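Local coordinates for protein beta-galactosidase (PDB 4OIF) that probably hydrolyses terminal non-reducing beta-D-galactose residues from beta-D-galactosides, as a zinc-containing trimeric enzyme of glycoside hydrolase family 42, at residues V84-P89 against R138-R143; Q590-G595 against M611-L616; W191-S194 against T199-D202; V628-R633 against D639-M644. One frame throughout, in Å; residues are numbered along the deposited sequence.

Contact 1: V84-P89 against R138-R143; sequences VILATP and RLLAER
Leu140, on helix 127-144, faces the end of strand 83-87 and the turn after it; the backbones stay apart, with Thr88 CA 8.0 Å from Leu140 CA at their nearest. The contact is apolar and rests on one side chain of the helix. The two methyl branches of Leu140 do different work. CD2 meets Leu86 CD2 at 4.2 Å, where the two leucines cross obliquely. CD1 reaches past the strand end to Pro89 CD, 4.0 Å away. The same methyl lies 4.0 Å from Ala87 O. The Leu86 side chain leaves the strand toward the helix; with CG anti to the backbone N (chi1 -173°), CD2 is the branch that meets Leu140. Leu70 and Phe74 of helix 68-79 pack on Leu140 and Leu86 respectively, and so extend this apolar layer. Thr88 turns its hydroxyl to other partners: OG1 is hydrogen-bonded to Ser156 N and to Glu239 OE2. Strand 83-87 pairs in parallel with strands 47-50 and 150-154. Ala87 lies about 7 Å, between side chains, from Asn157, a predicted substrate-binding residue. This is the strand-to-outer-helix packing of a TIM barrel, close to the catalytic end of its strands.

Contact 2: Q590-G595 against M611-L616; sequences QAYYIG and MEKLDL
Lys613 lays the end of its chain across Gln590 and Tyr592, the two side chains of strand 589-594 that it touches. Lys613 CE comes 3.3 Å from Gln590 OE1. Lys613 NZ is also 3.3 Å from Gln590 OE1. Tyr592 meets the lysine one carbon earlier, with OH 3.8 Å from Lys613 CD. Both strand side chains meet the lysine at a slant. The lysine has CG anti to its own backbone N (chi1 -162°) and stays extended until a bend at its last torsion, so its aliphatic end reaches the oxygen pair. That pair is tied together within the strand: Tyr592 OH donates to Gln590 OE1 at 2.7 Å. The hydroxyl sits above the amide plane, 38° out of it, at a C=O...O angle of 111°. With Gln590 replaced by alanine, the tyrosine hydroxyl would probably lose this acceptor, and a gap would open beside the lysine chain. Farther out, the Tyr592 ring meets the Phe606 ring of helix 600-613, the planes nearly perpendicular, and it also packs on Leu610. Just beyond Lys613 the helix ends in a Schellman motif, with Asp615 at positive phi and Leu616 N bonded back to Met611 O. Strand 589-594 pairs in parallel with strand 496-500 and antiparallel with strand 579-586, and helix 600-613 packs on it through Phe602, Phe606 and Leu610.

Contact 3: W191-S194 against T199-D202; sequences WWTS and TYTD
Thr193 and Tyr200 make the apolar part of this contact together with Trp191. Thr193 CG2 lies 3.9 Å from Tyr200 CE2. The same ring carbon is 3.9 Å from Trp191 CZ3, arriving at the edge of the indole near its plane. The side chains of Trp191 and Tyr200 cross at about a right angle. Thr193 and Thr199 carry the polar part. Their OG1 atoms are too far apart to bond directly, and one water spans them. It donates to Thr193 OG1 at 3.3 Å and is 2.9 Å from Thr199 OG1. Thr193 has OG1 between its backbone N and carbonyl carbon (chi1 52°), which sends CG2 toward the tyrosine ring. Thr193 OG1 is also hydrogen-bonded to Asn188 OD1. A glycine in place of Thr193 would probably leave the water and Asn188 OD1 without this partner and uncover part of the Tyr200 ring. Thr199 OG1 also makes a weak hydrogen bond to Ser56 OG of a neighbouring subunit. The contact pinches the loop that follows helix 184-191. Asn188 and Leu187 of that helix and Leu220 of helix 218-246 pack around it, while Trp191 NE1 is hydrogen-bonded to Asp223 OD2.

Contact 4: V628-R633 against D639-M644; sequences VSVQAR and DYVFIM
Ser629 to Arg633 pair with Met644 to Tyr640 in an antiparallel beta hairpin of the C-terminal domain. The strand axes run at 161° to each other, with a closest approach of 4.6 Å. Six backbone hydrogen bonds join Ser629 with Met644, Gln631 with Phe642 and Arg633 with Tyr640, two to each pair. Tyr640 N to Arg633 O, at 2.8 Å, is among the shortest. Gln631 N to Phe642 O, at 3.0 Å, is the longest. Val630 with Ile643 and Ala632 with Val641 are the non-hydrogen-bonded pairs. There CA-H...O contacts add to the pairing, such as Val630 CA to Phe642 O at 3.2 Å. Val630, Ala632, Val641 and Ile643 form one apolar face. Val630 CG1 meets Val641 CG1 at 3.6 Å, while Val630 CG2 lies beside Ile643 CG2, the two side chains pointing the same way. The other face carries Ser629, Gln631, Arg633, Tyr640, Phe642 and Met644. Helix 341-351 covers Phe642 and Met644 there. Arg633 makes a salt bridge to Asp355 and a hydrogen bond to Thr407 O, and Gln631 OE1 accepts from Arg409 NH1. Strand 638-645 also pairs with strand 679-685. Met644 bends at its last torsion (chi3 -68°), turning its methyl back over the partner strand, and CE ends 3.5 Å from Ser629 OG.

The four contacts follow one another along the chain in the order 1, 3, 2, 4, each closing before the next opens. Contacts 1 and 3 both belong to the TIM-barrel domain. Their centres are nevertheless 46 Å apart: contact 1 lies in the barrel wall and contact 3 in a loop at a subunit interface. Contact 2 belongs to the mixed sheet of the trimerisation domain, and contact 4 to the antiparallel sheet of the C-terminal domain. These two are the nearest by centres, at 25 Å, with nearest atoms about 11 Å apart. Contacts 3 and 4 lie farthest apart, 55 Å between centres. The set therefore samples all three domains of the subunit.

Contact 1: V84-P89 against R138-R143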
loop_
_atom_site.group_PDB
_atom_site.type_symbol
_atom_site.label_atom_id
_atom_site.label_comp_id
_atom_site.label_asym_id
_atom_site.label_seq_id
_atom_site.Cartn_x
_atom_site.Cartn_y
_atom_site.Cartn_z
ATOM N N VAL A 84 1.393 34.462 -29.670
ATOM C CA VAL A 84 0.559 33.812 -28.675
ATOM C C VAL A 84 -0.009 32.490 -29.184
ATOM O O VAL A 84 -0.606 32.436 -30.259
ATOM C CB VAL A 84 -0.610 34.708 -28.244
ATOM C CG1 VAL A 84 -1.499 33.954 -27.239
ATOM C CG2 VAL A 84 -0.091 36.027 -27.674
ATOM N N ILE A 85 0.225 31.424 -28.422
ATOM C CA ILE A 85 -0.553 30.195 -28.521
ATOM C C ILE A 85 -1.746 30.356 -27.584
ATOM O O ILE A 85 -1.584 30.337 -26.361
ATOM C CB ILE A 85 0.267 28.945 -28.132
ATOM C CG1 ILE A 85 1.426 28.742 -29.105
ATOM C CG2 ILE A 85 -0.613 27.692 -28.107
ATOM C CD1 ILE A 85 2.404 27.676 -28.653
ATOM N N LEU A 86 -2.935 30.551 -28.144
ATOM C CA LEU A 86 -4.110 30.783 -27.317
ATOM C C LEU A 86 -4.748 29.456 -26.957
ATOM O O LEU A 86 -5.042 28.635 -27.824
ATOM C CB LEU A 86 -5.119 31.685 -28.028
ATOM C CG LEU A 86 -6.327 32.130 -27.195
ATOM C CD1 LEU A 86 -5.884 32.713 -25.873
ATOM C CD2 LEU A 86 -7.166 33.139 -27.947
ATOM N N ALA A 87 -4.942 29.244 -25.667
ATOM C CA ALA A 87 -5.569 28.028 -25.200
ATOM C C ALA A 87 -7.039 28.254 -24.914
ATOM O O ALA A 87 -7.436 29.351 -24.505
ATOM C CB ALA A 87 -4.872 27.513 -23.951
ATOM N N THR A 88 -7.844 27.215 -25.130
ATOM C CA THR A 88 -9.203 27.204 -24.606
ATOM C C THR A 88 -9.164 26.742 -23.144
ATOM O O THR A 88 -8.325 25.932 -22.765
ATOM C CB THR A 88 -10.115 26.315 -25.426
ATOM O OG1 THR A 88 -9.731 24.944 -25.257
ATOM C CG2 THR A 88 -10.018 26.709 -26.903
ATOM N N PRO A 89 -10.068 27.274 -22.315
ATOM C CA PRO A 89 -9.899 27.116 -20.871
ATOM C C PRO A 89 -10.609 25.916 -20.253
ATOM O O PRO A 89 -10.717 25.876 -19.024
ATOM C CB PRO A 89 -10.500 28.417 -20.325
ATOM C CG PRO A 89 -11.611 28.711 -21.280
ATOM C CD PRO A 89 -11.127 28.246 -22.643
ATOM N N ARG A 138 -15.911 30.116 -28.719
ATOM C CA ARG A 138 -16.403 31.011 -29.754
ATOM C C ARG A 138 -16.098 32.485 -29.456
ATOM O O ARG A 138 -15.669 33.205 -30.345
ATOM C CB ARG A 138 -17.894 30.816 -29.955
ATOM C CG ARG A 138 -18.489 31.711 -31.017
ATOM C CD ARG A 138 -19.910 31.313 -31.297
ATOM N NE ARG A 138 -19.991 29.955 -31.823
ATOM C CZ ARG A 138 -19.790 29.648 -33.101
ATOM N NH1 ARG A 138 -19.495 30.606 -33.972
ATOM N NH2 ARG A 138 -19.882 28.386 -33.505
ATOM N N LEU A 139 -16.310 32.936 -28.221
ATOM C CA LEU A 139 -16.002 34.329 -27.890
ATOM C C LEU A 139 -14.519 34.588 -28.122
ATOM O O LEU A 139 -14.132 35.632 -28.666
ATOM C CB LEU A 139 -16.386 34.667 -26.438
ATOM C CG LEU A 139 -17.889 34.636 -26.114
ATOM C CD1 LEU A 139 -18.160 34.935 -24.642
ATOM C CD2 LEU A 139 -18.670 35.593 -26.997
ATOM N N LEU A 140 -13.692 33.626 -27.721
ATOM C CA LEU A 140 -12.254 33.770 -27.909
ATOM C C LEU A 140 -11.894 33.903 -29.389
ATOM O O LEU A 140 -11.162 34.825 -29.755
ATOM C CB LEU A 140 -11.498 32.596 -27.287
ATOM C CG LEU A 140 -11.306 32.647 -25.767
ATOM C CD1 LEU A 140 -10.819 31.305 -25.268
ATOM C CD2 LEU A 140 -10.359 33.773 -25.340
ATOM N N ALA A 141 -12.406 33.009 -30.237
ATOM C CA ALA A 141 -12.076 33.088 -31.662
ATOM C C ALA A 141 -12.630 34.374 -32.283
ATOM O O ALA A 141 -11.992 34.975 -33.140
ATOM C CB ALA A 141 -12.583 31.858 -32.422
ATOM N N GLU A 142 -13.800 34.803 -31.837
ATOM C CA GLU A 142 -14.374 36.047 -32.321
ATOM C C GLU A 142 -13.437 37.199 -32.038
ATOM O O GLU A 142 -13.188 38.024 -32.912
ATOM C CB GLU A 142 -15.732 36.346 -31.673
ATOM C CG GLU A 142 -16.879 35.467 -32.116
ATOM C CD GLU A 142 -18.192 35.838 -31.431
ATOM O OE1 GLU A 142 -18.159 36.601 -30.441
ATOM O OE2 GLU A 142 -19.251 35.362 -31.881
ATOM N N ARG A 143 -12.925 37.259 -30.807
ATOM C CA ARG A 143 -12.167 38.427 -30.385
ATOM C C ARG A 143 -10.702 38.421 -30.827
ATOM O O ARG A 143 -10.162 39.470 -31.165
ATOM C CB ARG A 143 -12.237 38.588 -28.867
ATOM C CG ARG A 143 -11.556 39.840 -28.383
ATOM C CD ARG A 143 -11.687 40.016 -26.894
ATOM N NE ARG A 143 -12.984 40.558 -26.569
ATOM C CZ ARG A 143 -13.183 41.786 -26.126
ATOM N NH1 ARG A 143 -12.153 42.584 -25.920
ATOM N NH2 ARG A 143 -14.415 42.200 -25.868
#

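Contact 2: Q590-G595 against M611-L616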
loop_
_atom_site.group_PDB
_atom_site.type_symbol
_atom_site.label_atom_id
_atom_site.label_comp_id
_atom_site.label_asym_id
_atom_site.label_seq_id
_atom_site.Cartn_x
_atom_site.Cartn_y
_atom_site.Cartn_z
ATOM N N GLN A 590 11.657 -11.341 -44.978
ATOM C CA GLN A 590 12.158 -12.173 -43.893
ATOM C C GLN A 590 11.397 -11.919 -42.604
ATOM O O GLN A 590 11.010 -10.791 -42.324
ATOM C CB GLN A 590 13.639 -11.918 -43.653
ATOM C CG GLN A 590 14.546 -12.874 -44.352
ATOM C CD GLN A 590 15.861 -12.998 -43.633
ATOM O OE1 GLN A 590 16.558 -12.007 -43.427
ATOM N NE2 GLN A 590 16.203 -14.216 -43.224
ATOM N N ALA A 591 11.198 -12.972 -41.820
ATOM C CA ALA A 591 10.534 -12.856 -40.535
ATOM C C ALA A 591 11.338 -13.575 -39.458
ATOM O O ALA A 591 11.627 -14.767 -39.561
ATOM C CB ALA A 591 9.108 -13.403 -40.617
ATOM N N TYR A 592 11.713 -12.819 -38.435
ATOM C CA TYR A 592 12.443 -13.325 -37.284
ATOM C C TYR A 592 11.554 -13.408 -36.033
ATOM O O TYR A 592 10.769 -12.497 -35.753
ATOM C CB TYR A 592 13.633 -12.421 -36.969
ATOM C CG TYR A 592 14.687 -12.342 -38.036
ATOM C CD1 TYR A 592 14.471 -11.614 -39.198
ATOM C CD2 TYR A 592 15.918 -12.964 -37.867
ATOM C CE1 TYR A 592 15.437 -11.531 -40.174
ATOM C CE2 TYR A 592 16.896 -12.873 -38.832
ATOM C CZ TYR A 592 16.649 -12.156 -39.984
ATOM O OH TYR A 592 17.610 -12.064 -40.956
ATOM N N TYR A 593 11.709 -14.481 -35.264
ATOM C CA TYR A 593 11.007 -14.609 -33.996
ATOM C C TYR A 593 12.007 -14.752 -32.866
ATOM O O TYR A 593 12.889 -15.618 -32.913
ATOM C CB TYR A 593 10.059 -15.809 -34.027
ATOM C CG TYR A 593 9.101 -15.882 -32.857
ATOM C CD1 TYR A 593 9.381 -16.685 -31.750
ATOM C CD2 TYR A 593 7.900 -15.164 -32.864
ATOM C CE1 TYR A 593 8.489 -16.767 -30.674
ATOM C CE2 TYR A 593 7.004 -15.232 -31.786
ATOM C CZ TYR A 593 7.305 -16.036 -30.697
ATOM O OH TYR A 593 6.429 -16.114 -29.634
ATOM N N ILE A 594 11.876 -13.898 -31.856
ATOM C CA ILE A 594 12.733 -13.987 -30.680
ATOM C C ILE A 594 11.939 -14.542 -29.503
ATOM O O ILE A 594 11.059 -13.858 -28.971
ATOM C CB ILE A 594 13.328 -12.623 -30.293
ATOM C CG1 ILE A 594 14.217 -12.079 -31.417
ATOM C CG2 ILE A 594 14.116 -12.774 -29.022
ATOM C CD1 ILE A 594 14.529 -10.612 -31.311
ATOM N N GLY A 595 12.243 -15.774 -29.096
ATOM C CA GLY A 595 11.380 -16.497 -28.166
ATOM C C GLY A 595 11.459 -16.125 -26.692
ATOM O O GLY A 595 10.534 -16.398 -25.919
ATOM N N MET A 611 21.411 -4.793 -39.279
ATOM C CA MET A 611 21.869 -3.490 -39.775
ATOM C C MET A 611 22.871 -3.662 -40.912
ATOM O O MET A 611 22.885 -2.891 -41.872
ATOM C CB MET A 611 22.528 -2.669 -38.658
ATOM C CG MET A 611 21.615 -2.067 -37.595
ATOM S SD MET A 611 22.608 -1.558 -36.161
ATOM C CE MET A 611 21.338 -1.163 -34.960
ATOM N N GLU A 612 23.741 -4.655 -40.786
ATOM C CA GLU A 612 24.649 -4.952 -41.876
ATOM C C GLU A 612 23.856 -5.522 -43.048
ATOM O O GLU A 612 24.015 -5.082 -44.186
ATOM C CB GLU A 612 25.743 -5.911 -41.413
ATOM C CG GLU A 612 26.690 -5.270 -40.405
ATOM C CD GLU A 612 27.590 -6.270 -39.706
ATOM O OE1 GLU A 612 27.466 -7.482 -39.980
ATOM O OE2 GLU A 612 28.417 -5.839 -38.872
ATOM N N LYS A 613 22.974 -6.474 -42.752
ATOM C CA LYS A 613 22.171 -7.132 -43.775
ATOM C C LYS A 613 21.350 -6.144 -44.603
ATOM O O LYS A 613 21.282 -6.255 -45.821
ATOM C CB LYS A 613 21.247 -8.162 -43.130
ATOM C CG LYS A 613 20.686 -9.201 -44.083
ATOM C CD LYS A 613 19.915 -10.275 -43.312
ATOM C CE LYS A 613 19.691 -11.522 -44.154
ATOM N NZ LYS A 613 19.046 -11.188 -45.456
ATOM N N LEU A 614 20.749 -5.164 -43.939
ATOM C CA LEU A 614 19.850 -4.234 -44.605
ATOM C C LEU A 614 20.484 -2.884 -44.903
ATOM O O LEU A 614 19.800 -1.968 -45.377
ATOM C CB LEU A 614 18.603 -4.013 -43.755
ATOM C CG LEU A 614 17.811 -5.268 -43.467
ATOM C CD1 LEU A 614 16.580 -4.898 -42.667
ATOM C CD2 LEU A 614 17.446 -5.913 -44.786
ATOM N N ASP A 615 21.776 -2.757 -44.622
ATOM C CA ASP A 615 22.474 -1.497 -44.849
ATOM C C ASP A 615 21.786 -0.344 -44.111
ATOM O O ASP A 615 21.387 0.648 -44.717
ATOM C CB ASP A 615 22.563 -1.198 -46.352
ATOM C CG ASP A 615 23.441 0.009 -46.660
ATOM O OD1 ASP A 615 24.443 0.229 -45.944
ATOM O OD2 ASP A 615 23.117 0.748 -47.613
ATOM N N LEU A 616 21.638 -0.501 -42.799
ATOM C CA LEU A 616 21.038 0.519 -41.951
ATOM C C LEU A 616 22.118 1.438 -41.411
ATOM O O LEU A 616 23.017 0.990 -40.697
ATOM C CB LEU A 616 20.265 -0.124 -40.800
ATOM C CG LEU A 616 19.229 -1.158 -41.230
ATOM C CD1 LEU A 616 18.541 -1.744 -40.013
ATOM C CD2 LEU A 616 18.226 -0.544 -42.206
#

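Contact 3: W191-S194 against T199-D202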
loop_
_atom_site.group_PDB
_atom_site.type_symbol
_atom_site.label_atom_id
_atom_site.label_comp_id
_atom_site.label_asym_id
_atom_site.label_seq_id
_atom_site.Cartn_x
_atom_site.Cartn_y
_atom_site.Cartn_z
ATOM N N TRP A 191 -17.400 -10.563 -26.047
ATOM C CA TRP A 191 -16.908 -10.398 -24.679
ATOM C C TRP A 191 -16.831 -11.693 -23.895
ATOM O O TRP A 191 -16.352 -11.690 -22.756
ATOM C CB TRP A 191 -17.797 -9.438 -23.906
ATOM C CG TRP A 191 -17.690 -8.041 -24.330
ATOM C CD1 TRP A 191 -16.902 -7.535 -25.327
ATOM C CD2 TRP A 191 -18.393 -6.939 -23.771
ATOM N NE1 TRP A 191 -17.076 -6.173 -25.416
ATOM C CE2 TRP A 191 -17.987 -5.785 -24.470
ATOM C CE3 TRP A 191 -19.324 -6.812 -22.742
ATOM C CZ2 TRP A 191 -18.482 -4.529 -24.172
ATOM C CZ3 TRP A 191 -19.822 -5.568 -22.454
ATOM C CH2 TRP A 191 -19.401 -4.440 -23.164
ATOM N N TRP A 192 -17.327 -12.779 -24.494
ATOM C CA TRP A 192 -17.391 -14.103 -23.853
ATOM C C TRP A 192 -18.142 -14.041 -22.515
ATOM O O TRP A 192 -17.655 -14.520 -21.483
ATOM C CB TRP A 192 -15.978 -14.679 -23.654
ATOM C CG TRP A 192 -15.949 -16.187 -23.619
ATOM C CD1 TRP A 192 -15.864 -16.976 -22.515
ATOM C CD2 TRP A 192 -16.032 -17.081 -24.745
ATOM N NE1 TRP A 192 -15.884 -18.302 -22.877
ATOM C CE2 TRP A 192 -15.989 -18.396 -24.238
ATOM C CE3 TRP A 192 -16.134 -16.896 -26.127
ATOM C CZ2 TRP A 192 -16.042 -19.520 -25.061
ATOM C CZ3 TRP A 192 -16.185 -18.008 -26.944
ATOM C CH2 TRP A 192 -16.141 -19.308 -26.408
ATOM N N THR A 193 -19.332 -13.453 -22.541
ATOM C CA THR A 193 -20.074 -13.195 -21.314
ATOM C C THR A 193 -20.750 -14.433 -20.740
ATOM O O THR A 193 -21.254 -14.386 -19.617
ATOM C CB THR A 193 -21.147 -12.120 -21.517
ATOM O OG1 THR A 193 -21.968 -12.467 -22.635
ATOM C CG2 THR A 193 -20.497 -10.775 -21.765
ATOM N N SER A 194 -20.760 -15.531 -21.490
ATOM C CA SER A 194 -21.277 -16.787 -20.957
ATOM C C SER A 194 -20.530 -17.202 -19.692
ATOM O O SER A 194 -21.104 -17.783 -18.775
ATOM C CB SER A 194 -21.182 -17.892 -22.006
ATOM O OG SER A 194 -19.891 -17.916 -22.583
ATOM N N THR A 199 -23.919 -13.144 -19.282
ATOM C CA THR A 199 -24.634 -12.839 -20.517
ATOM C C THR A 199 -25.685 -11.744 -20.328
ATOM O O THR A 199 -26.532 -11.811 -19.429
ATOM C CB THR A 199 -25.329 -14.084 -21.092
ATOM O OG1 THR A 199 -24.387 -15.162 -21.196
ATOM C CG2 THR A 199 -25.922 -13.778 -22.468
ATOM N N TYR A 200 -25.618 -10.727 -21.178
ATOM C CA TYR A 200 -26.548 -9.609 -21.077
ATOM C C TYR A 200 -27.774 -9.877 -21.924
ATOM O O TYR A 200 -27.656 -10.270 -23.081
ATOM C CB TYR A 200 -25.879 -8.307 -21.517
ATOM C CG TYR A 200 -24.706 -7.892 -20.666
ATOM C CD1 TYR A 200 -24.894 -7.359 -19.389
ATOM C CD2 TYR A 200 -23.404 -8.030 -21.131
ATOM C CE1 TYR A 200 -23.813 -6.962 -18.601
ATOM C CE2 TYR A 200 -22.321 -7.635 -20.354
ATOM C CZ TYR A 200 -22.532 -7.101 -19.095
ATOM O OH TYR A 200 -21.455 -6.718 -18.326
ATOM N N THR A 201 -28.955 -9.654 -21.361
ATOM C CA THR A 201 -30.185 -9.908 -22.100
ATOM C C THR A 201 -30.946 -8.618 -22.404
ATOM O O THR A 201 -32.021 -8.649 -22.995
ATOM C CB THR A 201 -31.098 -10.901 -21.344
ATOM O OG1 THR A 201 -31.138 -10.570 -19.950
ATOM C CG2 THR A 201 -30.566 -12.316 -21.502
ATOM N N ASP A 202 -30.374 -7.483 -22.018
ATOM C CA ASP A 202 -30.926 -6.182 -22.392
ATOM C C ASP A 202 -29.834 -5.136 -22.275
ATOM O O ASP A 202 -29.060 -5.158 -21.313
ATOM C CB ASP A 202 -32.120 -5.800 -21.505
ATOM C CG ASP A 202 -32.890 -4.592 -22.037
ATOM O OD1 ASP A 202 -32.516 -3.431 -21.737
ATOM O OD2 ASP A 202 -33.881 -4.811 -22.763
HETATM O O HOH W 1 -23.419 -15.112 -23.928
#

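Contact 4: V628-R633 against D639-M644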
loop_
_atom_site.group_PDB
_atom_site.type_symbol
_atom_site.label_atom_id
_atom_site.label_comp_id
_atom_site.label_asym_id
_atom_site.label_seq_id
_atom_site.Cartn_x
_atom_site.Cartn_y
_atom_site.Cartn_z
ATOM N N VAL A 628 26.922 8.976 -26.090
ATOM C CA VAL A 628 26.885 10.057 -27.053
ATOM C C VAL A 628 25.848 9.713 -28.087
ATOM O O VAL A 628 25.947 8.685 -28.740
ATOM C CB VAL A 628 28.227 10.278 -27.745
ATOM C CG1 VAL A 628 28.075 11.273 -28.891
ATOM C CG2 VAL A 628 29.225 10.760 -26.756
ATOM N N SER A 629 24.849 10.573 -28.222
ATOM C CA SER A 629 23.768 10.351 -29.155
ATOM C C SER A 629 23.949 11.255 -30.354
ATOM O O SER A 629 24.161 12.454 -30.210
ATOM C CB SER A 629 22.414 10.607 -28.473
ATOM O OG SER A 629 21.345 10.484 -29.392
ATOM N N VAL A 630 23.878 10.684 -31.544
ATOM C CA VAL A 630 23.922 11.500 -32.744
ATOM C C VAL A 630 22.597 11.341 -33.459
ATOM O O VAL A 630 22.199 10.225 -33.774
ATOM C CB VAL A 630 25.098 11.111 -33.677
ATOM C CG1 VAL A 630 25.047 11.933 -34.953
ATOM C CG2 VAL A 630 26.441 11.303 -32.962
ATOM N N GLN A 631 21.907 12.453 -33.690
ATOM C CA GLN A 631 20.591 12.405 -34.321
ATOM C C GLN A 631 20.465 13.519 -35.332
ATOM O O GLN A 631 20.984 14.596 -35.106
ATOM C CB GLN A 631 19.477 12.530 -33.276
ATOM C CG GLN A 631 19.289 11.309 -32.387
ATOM C CD GLN A 631 18.772 10.116 -33.152
ATOM O OE1 GLN A 631 18.006 10.257 -34.115
ATOM N NE2 GLN A 631 19.194 8.930 -32.737
ATOM N N ALA A 632 19.750 13.288 -36.427
ATOM C CA ALA A 632 19.713 14.274 -37.502
ATOM C C ALA A 632 18.321 14.633 -38.040
ATOM O O ALA A 632 17.364 13.857 -37.952
ATOM C CB ALA A 632 20.570 13.792 -38.639
ATOM N N ARG A 633 18.228 15.825 -38.612
ATOM C CA ARG A 633 17.075 16.201 -39.414
ATOM C C ARG A 633 17.555 16.570 -40.805
ATOM O O ARG A 633 18.665 17.040 -40.976
ATOM C CB ARG A 633 16.311 17.342 -38.758
ATOM C CG ARG A 633 15.662 16.884 -37.462
ATOM C CD ARG A 633 14.962 17.982 -36.753
ATOM N NE ARG A 633 13.797 18.450 -37.486
ATOM C CZ ARG A 633 12.952 19.344 -36.997
ATOM N NH1 ARG A 633 13.169 19.838 -35.782
ATOM N NH2 ARG A 633 11.905 19.741 -37.713
ATOM N N ASP A 639 21.929 18.283 -44.392
ATOM C CA ASP A 639 21.662 17.563 -43.166
ATOM C C ASP A 639 21.998 18.450 -41.961
ATOM O O ASP A 639 22.985 19.182 -41.971
ATOM C CB ASP A 639 22.462 16.254 -43.129
ATOM C CG ASP A 639 21.917 15.198 -44.095
ATOM O OD1 ASP A 639 20.684 15.148 -44.322
ATOM O OD2 ASP A 639 22.731 14.408 -44.618
ATOM N N TYR A 640 21.144 18.410 -40.945
ATOM C CA TYR A 640 21.421 19.030 -39.654
ATOM C C TYR A 640 21.620 17.936 -38.629
ATOM O O TYR A 640 20.719 17.160 -38.351
ATOM C CB TYR A 640 20.293 19.949 -39.204
ATOM C CG TYR A 640 20.035 21.123 -40.102
ATOM C CD1 TYR A 640 18.918 21.153 -40.933
ATOM C CD2 TYR A 640 20.897 22.210 -40.118
ATOM C CE1 TYR A 640 18.672 22.236 -41.756
ATOM C CE2 TYR A 640 20.655 23.298 -40.933
ATOM C CZ TYR A 640 19.544 23.307 -41.749
ATOM O OH TYR A 640 19.296 24.387 -42.565
ATOM N N VAL A 641 22.807 17.892 -38.057
ATOM C CA VAL A 641 23.198 16.792 -37.218
ATOM C C VAL A 641 23.501 17.275 -35.809
ATOM O O VAL A 641 24.218 18.239 -35.611
ATOM C CB VAL A 641 24.409 16.079 -37.832
ATOM C CG1 VAL A 641 24.786 14.856 -37.011
ATOM C CG2 VAL A 641 24.089 15.685 -39.283
ATOM N N PHE A 642 22.924 16.604 -34.829
ATOM C CA PHE A 642 23.124 16.923 -33.426
ATOM C C PHE A 642 24.012 15.864 -32.792
ATOM O O PHE A 642 23.671 14.671 -32.792
ATOM C CB PHE A 642 21.785 16.982 -32.681
ATOM C CG PHE A 642 20.907 18.129 -33.070
ATOM C CD1 PHE A 642 20.275 18.156 -34.306
ATOM C CD2 PHE A 642 20.680 19.169 -32.183
ATOM C CE1 PHE A 642 19.449 19.222 -34.665
ATOM C CE2 PHE A 642 19.851 20.239 -32.531
ATOM C CZ PHE A 642 19.237 20.265 -33.777
ATOM N N ILE A 643 25.141 16.301 -32.247
ATOM C CA ILE A 643 26.041 15.421 -31.515
ATOM C C ILE A 643 25.957 15.752 -30.024
ATOM O O ILE A 643 26.449 16.784 -29.569
ATOM C CB ILE A 643 27.482 15.547 -32.019
ATOM C CG1 ILE A 643 27.511 15.479 -33.555
ATOM C CG2 ILE A 643 28.350 14.468 -31.399
ATOM C CD1 ILE A 643 28.896 15.733 -34.188
ATOM N N MET A 644 25.330 14.858 -29.266
ATOM C CA MET A 644 24.930 15.148 -27.895
ATOM C C MET A 644 25.618 14.250 -26.862
ATOM O O MET A 644 25.513 13.025 -26.906
ATOM C CB MET A 644 23.402 15.031 -27.781
ATOM C CG MET A 644 22.665 15.936 -28.753
ATOM S SD MET A 644 20.909 15.561 -28.911
ATOM C CE MET A 644 20.942 13.969 -29.723
#